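Local coordinates for protein sialidase B (Streptococcus pneumoniae serotype 4, PDB 4XJW) that cleaves terminal sialic acid from oligosaccharides, glycoproteins and glycolipids, as an exo-sialidase of glycosyl hydrolase family 33, at residues Val415-Gln427 and Phe436-Thr450. The protein carries 1 engineered substitution. Sequence-based numbering, arbitrary orientation.
Sequences VTPTNYIAMTTSQ and FKLLPPFLGEKHNGT
M423 and K437 form an antiparallel hydrogen-bonded pair. M423 N gives to K437 O at 2.8 Å and K437 N to M423 O at 2.9 Å. Next along, L439 N bonds I421 O at 2.8 Å, nearly straight at 169°. A water also gives to I421 O. On one face A422 CB lies against F436 CD1 (3.5 Å) and L438 CD2. On the other, M423 CG meets L439 CD2 at 3.8 Å, the two side chains crossing at about a right angle. I421 turns its CG2 to L439 and its CD1 to T450.

Beyond the strands, N419 binds the returning loop through both ends of its amide and its backbone O. Its CG lies between the backbone N and the carbonyl carbon (chi1 57°), which brings the amide across to N448 and G449. OD1 takes N448 ND2 on an in-plane lone pair (2.8 Å). ND2 gives to G449 O (2.8 Å), from above that carbonyl's plane, and to a water shared by Y420 O and T450 O. G449 N returns a longer bond to N419 O.

Further out, Y451 OH also bonds N448 ND2. The F436 and Y370 rings meet with nearly parallel planes, and F287 meets F436 edge-to-face. Strand 301-308 flanks 420-426 on its other edge. This is the outer two-strand hairpin of a sialidase beta-propeller blade; BNR (Asp-box) repeat 424-435 runs from strand 420-426 through the connecting turn.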
loop_
_atom_site.group_PDB
_atom_site.type_symbol
_atom_site.label_atom_id
_atom_site.label_comp_id
_atom_site.label_asym_id
_atom_site.label_seq_id
_atom_site.Cartn_x
_atom_site.Cartn_y
_atom_site.Cartn_z
ATOM N N VAL A 415 26.278 8.812 6.655
ATOM C CA VAL A 415 25.546 9.250 7.837
ATOM C C VAL A 415 25.392 8.106 8.829
ATOM O O VAL A 415 25.602 6.937 8.497
ATOM C CB VAL A 415 24.153 9.805 7.474
ATOM C CG1 VAL A 415 24.287 11.000 6.549
ATOM C CG2 VAL A 415 23.302 8.735 6.818
ATOM N N THR A 416 25.023 8.455 10.055
ATOM C CA THR A 416 24.737 7.468 11.085
ATOM C C THR A 416 23.635 6.518 10.614
ATOM O O THR A 416 22.637 6.967 10.049
ATOM C CB THR A 416 24.281 8.179 12.376
ATOM O OG1 THR A 416 25.319 9.061 12.834
ATOM C CG2 THR A 416 23.935 7.190 13.458
ATOM N N PRO A 417 23.831 5.201 10.795
ATOM C CA PRO A 417 22.834 4.202 10.383
ATOM C C PRO A 417 21.642 4.207 11.317
ATOM O O PRO A 417 21.478 3.310 12.130
ATOM C CB PRO A 417 23.593 2.874 10.499
ATOM C CG PRO A 417 24.620 3.145 11.568
ATOM C CD PRO A 417 25.055 4.564 11.315
ATOM N N THR A 418 20.809 5.233 11.194
ATOM C CA THR A 418 19.617 5.345 12.021
ATOM C C THR A 418 18.531 5.962 11.161
ATOM O O THR A 418 18.787 6.291 10.008
ATOM C CB THR A 418 19.884 6.212 13.276
ATOM O OG1 THR A 418 18.787 6.099 14.195
ATOM C CG2 THR A 418 20.107 7.674 12.898
ATOM N N ASN A 419 17.327 6.116 11.703
ATOM C CA ASN A 419 16.228 6.708 10.925
ATOM C C ASN A 419 16.114 8.215 11.128
ATOM O O ASN A 419 16.362 8.733 12.227
ATOM C CB ASN A 419 14.904 6.039 11.280
ATOM C CG ASN A 419 14.607 6.122 12.758
ATOM O OD1 ASN A 419 15.287 5.484 13.564
ATOM N ND2 ASN A 419 13.597 6.914 13.128
ATOM N N TYR A 420 15.723 8.913 10.060
ATOM C CA TYR A 420 15.567 10.364 10.081
ATOM C C TYR A 420 14.182 10.750 9.568
ATOM O O TYR A 420 13.470 9.913 9.014
ATOM C CB TYR A 420 16.618 11.043 9.197
ATOM C CG TYR A 420 18.052 10.691 9.528
ATOM C CD1 TYR A 420 18.614 9.488 9.101
ATOM C CD2 TYR A 420 18.848 11.568 10.256
ATOM C CE1 TYR A 420 19.927 9.171 9.398
ATOM C CE2 TYR A 420 20.159 11.256 10.557
ATOM C CZ TYR A 420 20.688 10.059 10.131
ATOM O OH TYR A 420 21.996 9.753 10.435
ATOM N N ILE A 421 13.814 12.015 9.744
ATOM C CA ILE A 421 12.624 12.564 9.092
ATOM C C ILE A 421 13.077 13.666 8.155
ATOM O O ILE A 421 13.902 14.496 8.534
ATOM C CB ILE A 421 11.612 13.145 10.101
ATOM C CG1 ILE A 421 11.100 12.052 11.033
ATOM C CG2 ILE A 421 10.417 13.788 9.379
ATOM C CD1 ILE A 421 10.088 12.544 12.075
ATOM N N ALA A 422 12.554 13.666 6.932
ATOM C CA ALA A 422 12.855 14.748 5.996
ATOM C C ALA A 422 11.575 15.400 5.542
ATOM O O ALA A 422 10.509 14.804 5.653
ATOM C CB ALA A 422 13.622 14.239 4.812
ATOM N N MET A 423 11.705 16.607 4.995
ATOM C CA MET A 423 10.564 17.337 4.462
ATOM C C MET A 423 10.878 17.824 3.056
ATOM O O MET A 423 12.033 18.115 2.740
ATOM C CB MET A 423 10.213 18.513 5.375
ATOM C CG MET A 423 11.179 19.657 5.336
ATOM S SD MET A 423 10.527 21.118 6.171
ATOM C CE MET A 423 8.810 21.001 5.873
ATOM N N THR A 424 9.856 17.870 2.202
ATOM C CA THR A 424 9.969 18.540 0.924
ATOM C C THR A 424 8.744 19.422 0.776
ATOM O O THR A 424 7.754 19.247 1.504
ATOM C CB THR A 424 10.100 17.550 -0.266
ATOM O OG1 THR A 424 10.233 18.303 -1.481
ATOM C CG2 THR A 424 8.881 16.629 -0.375
ATOM N N THR A 425 8.828 20.386 -0.133
ATOM C CA THR A 425 7.721 21.295 -0.386
ATOM C C THR A 425 7.440 21.363 -1.872
ATOM O O THR A 425 8.297 21.056 -2.695
ATOM C CB THR A 425 7.999 22.725 0.110
ATOM O OG1 THR A 425 9.029 23.318 -0.690
ATOM C CG2 THR A 425 8.416 22.739 1.582
ATOM N N SER A 426 6.226 21.769 -2.210
ATOM C CA SER A 426 5.868 22.009 -3.594
ATOM C C SER A 426 5.216 23.372 -3.684
ATOM O O SER A 426 4.354 23.710 -2.872
ATOM C CB SER A 426 4.896 20.956 -4.116
ATOM O OG SER A 426 4.434 21.341 -5.405
ATOM N N GLN A 427 5.625 24.143 -4.682
ATOM C CA GLN A 427 5.067 25.467 -4.900
ATOM C C GLN A 427 4.000 25.430 -5.986
ATOM O O GLN A 427 3.407 26.460 -6.317
ATOM C CB GLN A 427 6.182 26.445 -5.274
ATOM C CG GLN A 427 7.063 26.843 -4.092
ATOM C CD GLN A 427 8.542 26.840 -4.433
ATOM O OE1 GLN A 427 8.923 26.709 -5.597
ATOM N NE2 GLN A 427 9.387 26.977 -3.414
ATOM N N PHE A 436 14.682 17.375 -0.735
ATOM C CA PHE A 436 14.324 17.214 0.670
ATOM C C PHE A 436 15.366 17.802 1.622
ATOM O O PHE A 436 16.546 17.904 1.286
ATOM C CB PHE A 436 13.984 15.745 1.015
ATOM C CG PHE A 436 15.181 14.822 1.107
ATOM C CD1 PHE A 436 15.979 14.797 2.245
ATOM C CD2 PHE A 436 15.479 13.954 0.064
ATOM C CE1 PHE A 436 17.064 13.948 2.338
ATOM C CE2 PHE A 436 16.569 13.100 0.143
ATOM C CZ PHE A 436 17.358 13.095 1.282
ATOM N N LYS A 437 14.898 18.240 2.788
ATOM C CA LYS A 437 15.767 18.679 3.876
ATOM C C LYS A 437 15.500 17.824 5.102
ATOM O O LYS A 437 14.357 17.453 5.370
ATOM C CB LYS A 437 15.517 20.146 4.207
ATOM C CG LYS A 437 15.856 21.083 3.072
ATOM C CD LYS A 437 15.598 22.528 3.451
ATOM C CE LYS A 437 15.952 23.452 2.302
ATOM N NZ LYS A 437 16.633 24.681 2.790
ATOM N N LEU A 438 16.549 17.499 5.852
ATOM C CA LEU A 438 16.355 16.767 7.100
ATOM C C LEU A 438 15.772 17.663 8.190
ATOM O O LEU A 438 16.168 18.814 8.329
ATOM C CB LEU A 438 17.670 16.164 7.590
ATOM C CG LEU A 438 18.267 15.096 6.672
ATOM C CD1 LEU A 438 19.594 14.531 7.217
ATOM C CD2 LEU A 438 17.277 13.973 6.396
ATOM N N LEU A 439 14.821 17.133 8.954
ATOM C CA LEU A 439 14.343 17.826 10.140
ATOM C C LEU A 439 15.388 17.712 11.239
ATOM O O LEU A 439 16.154 16.749 11.269
ATOM C CB LEU A 439 13.002 17.254 10.621
ATOM C CG LEU A 439 11.752 17.558 9.778
ATOM C CD1 LEU A 439 10.521 17.685 10.656
ATOM C CD2 LEU A 439 11.936 18.795 8.930
ATOM N N PRO A 440 15.427 18.697 12.153
ATOM C CA PRO A 440 16.343 18.573 13.291
ATOM C C PRO A 440 15.928 17.425 14.207
ATOM O O PRO A 440 14.778 16.986 14.159
ATOM C CB PRO A 440 16.158 19.902 14.022
ATOM C CG PRO A 440 14.769 20.328 13.684
ATOM C CD PRO A 440 14.565 19.886 12.265
ATOM N N PRO A 441 16.857 16.936 15.041
ATOM C CA PRO A 441 16.476 15.957 16.062
ATOM C C PRO A 441 15.664 16.641 17.158
ATOM O O PRO A 441 15.923 17.806 17.462
ATOM C CB PRO A 441 17.827 15.481 16.610
ATOM C CG PRO A 441 18.757 16.605 16.344
ATOM C CD PRO A 441 18.296 17.250 15.072
ATOM N N PHE A 442 14.689 15.935 17.723
ATOM C CA PHE A 442 13.812 16.532 18.725
ATOM C C PHE A 442 13.991 15.948 20.129
ATOM O O PHE A 442 13.485 16.506 21.104
ATOM C CB PHE A 442 12.351 16.407 18.292
ATOM C CG PHE A 442 12.021 17.194 17.059
ATOM C CD1 PHE A 442 11.659 18.530 17.150
ATOM C CD2 PHE A 442 12.084 16.601 15.805
ATOM C CE1 PHE A 442 11.361 19.263 16.007
ATOM C CE2 PHE A 442 11.781 17.315 14.665
ATOM C CZ PHE A 442 11.427 18.653 14.765
ATOM N N LEU A 443 14.712 14.838 20.230
ATOM C CA LEU A 443 14.836 14.128 21.499
ATOM C C LEU A 443 16.286 13.979 21.968
ATOM O O LEU A 443 16.619 13.040 22.697
ATOM C CB LEU A 443 14.142 12.765 21.417
ATOM C CG LEU A 443 12.629 12.818 21.183
ATOM C CD1 LEU A 443 12.045 11.443 20.954
ATOM C CD2 LEU A 443 11.927 13.500 22.336
ATOM N N GLY A 444 17.145 14.908 21.561
ATOM C CA GLY A 444 18.533 14.891 22.000
ATOM C C GLY A 444 19.483 14.067 21.144
ATOM O O GLY A 444 19.059 13.337 20.246
ATOM N N GLU A 445 20.777 14.191 21.431
ATOM C CA GLU A 445 21.833 13.525 20.662
ATOM C C GLU A 445 21.784 11.997 20.685
ATOM O O GLU A 445 22.295 11.344 19.773
ATOM C CB GLU A 445 23.214 13.978 21.152
ATOM C CG GLU A 445 23.765 15.217 20.463
ATOM C CD GLU A 445 25.128 15.629 21.005
ATOM O OE1 GLU A 445 25.823 16.411 20.322
ATOM O OE2 GLU A 445 25.497 15.173 22.110
ATOM N N LYS A 446 21.192 11.428 21.729
ATOM C CA LYS A 446 21.257 9.987 21.951
ATOM C C LYS A 446 19.930 9.263 21.726
ATOM O O LYS A 446 19.613 8.295 22.414
ATOM C CB LYS A 446 21.767 9.696 23.359
ATOM C CG LYS A 446 23.264 9.848 23.526
ATOM C CD LYS A 446 23.717 9.178 24.817
ATOM C CE LYS A 446 23.317 10.001 26.028
ATOM N NZ LYS A 446 24.106 11.267 26.095
ATOM N N HIS A 447 19.162 9.731 20.749
ATOM C CA HIS A 447 17.858 9.140 20.463
ATOM C C HIS A 447 17.614 9.177 18.959
ATOM O O HIS A 447 17.800 10.208 18.327
ATOM C CB HIS A 447 16.763 9.925 21.191
ATOM C CG HIS A 447 15.445 9.216 21.258
ATOM N ND1 HIS A 447 14.661 8.983 20.149
ATOM C CD2 HIS A 447 14.763 8.707 22.314
ATOM C CE1 HIS A 447 13.561 8.345 20.514
ATOM N NE2 HIS A 447 13.598 8.171 21.823
ATOM N N ASN A 448 17.212 8.051 18.385
ATOM C CA ASN A 448 16.920 8.005 16.955
ATOM C C ASN A 448 15.730 8.890 16.611
ATOM O O ASN A 448 15.038 9.378 17.503
ATOM C CB ASN A 448 16.674 6.560 16.502
ATOM C CG ASN A 448 15.417 5.962 17.096
ATOM O OD1 ASN A 448 15.089 6.198 18.258
ATOM N ND2 ASN A 448 14.700 5.175 16.295
ATOM N N GLY A 449 15.499 9.109 15.320
ATOM C CA GLY A 449 14.358 9.901 14.898
ATOM C C GLY A 449 13.069 9.269 15.383
ATOM O O GLY A 449 12.996 8.051 15.606
ATOM N N THR A 450 12.052 10.099 15.585
ATOM C CA THR A 450 10.718 9.578 15.821
ATOM C C THR A 450 10.210 9.081 14.471
ATOM O O THR A 450 10.828 9.349 13.437
ATOM C CB THR A 450 9.774 10.645 16.380
ATOM O OG1 THR A 450 9.693 11.756 15.474
ATOM C CG2 THR A 450 10.270 11.139 17.749
HETATM O O HOH W 1 12.084 8.255 11.067
HETATM O O HOH W 2 16.164 14.352 10.401
#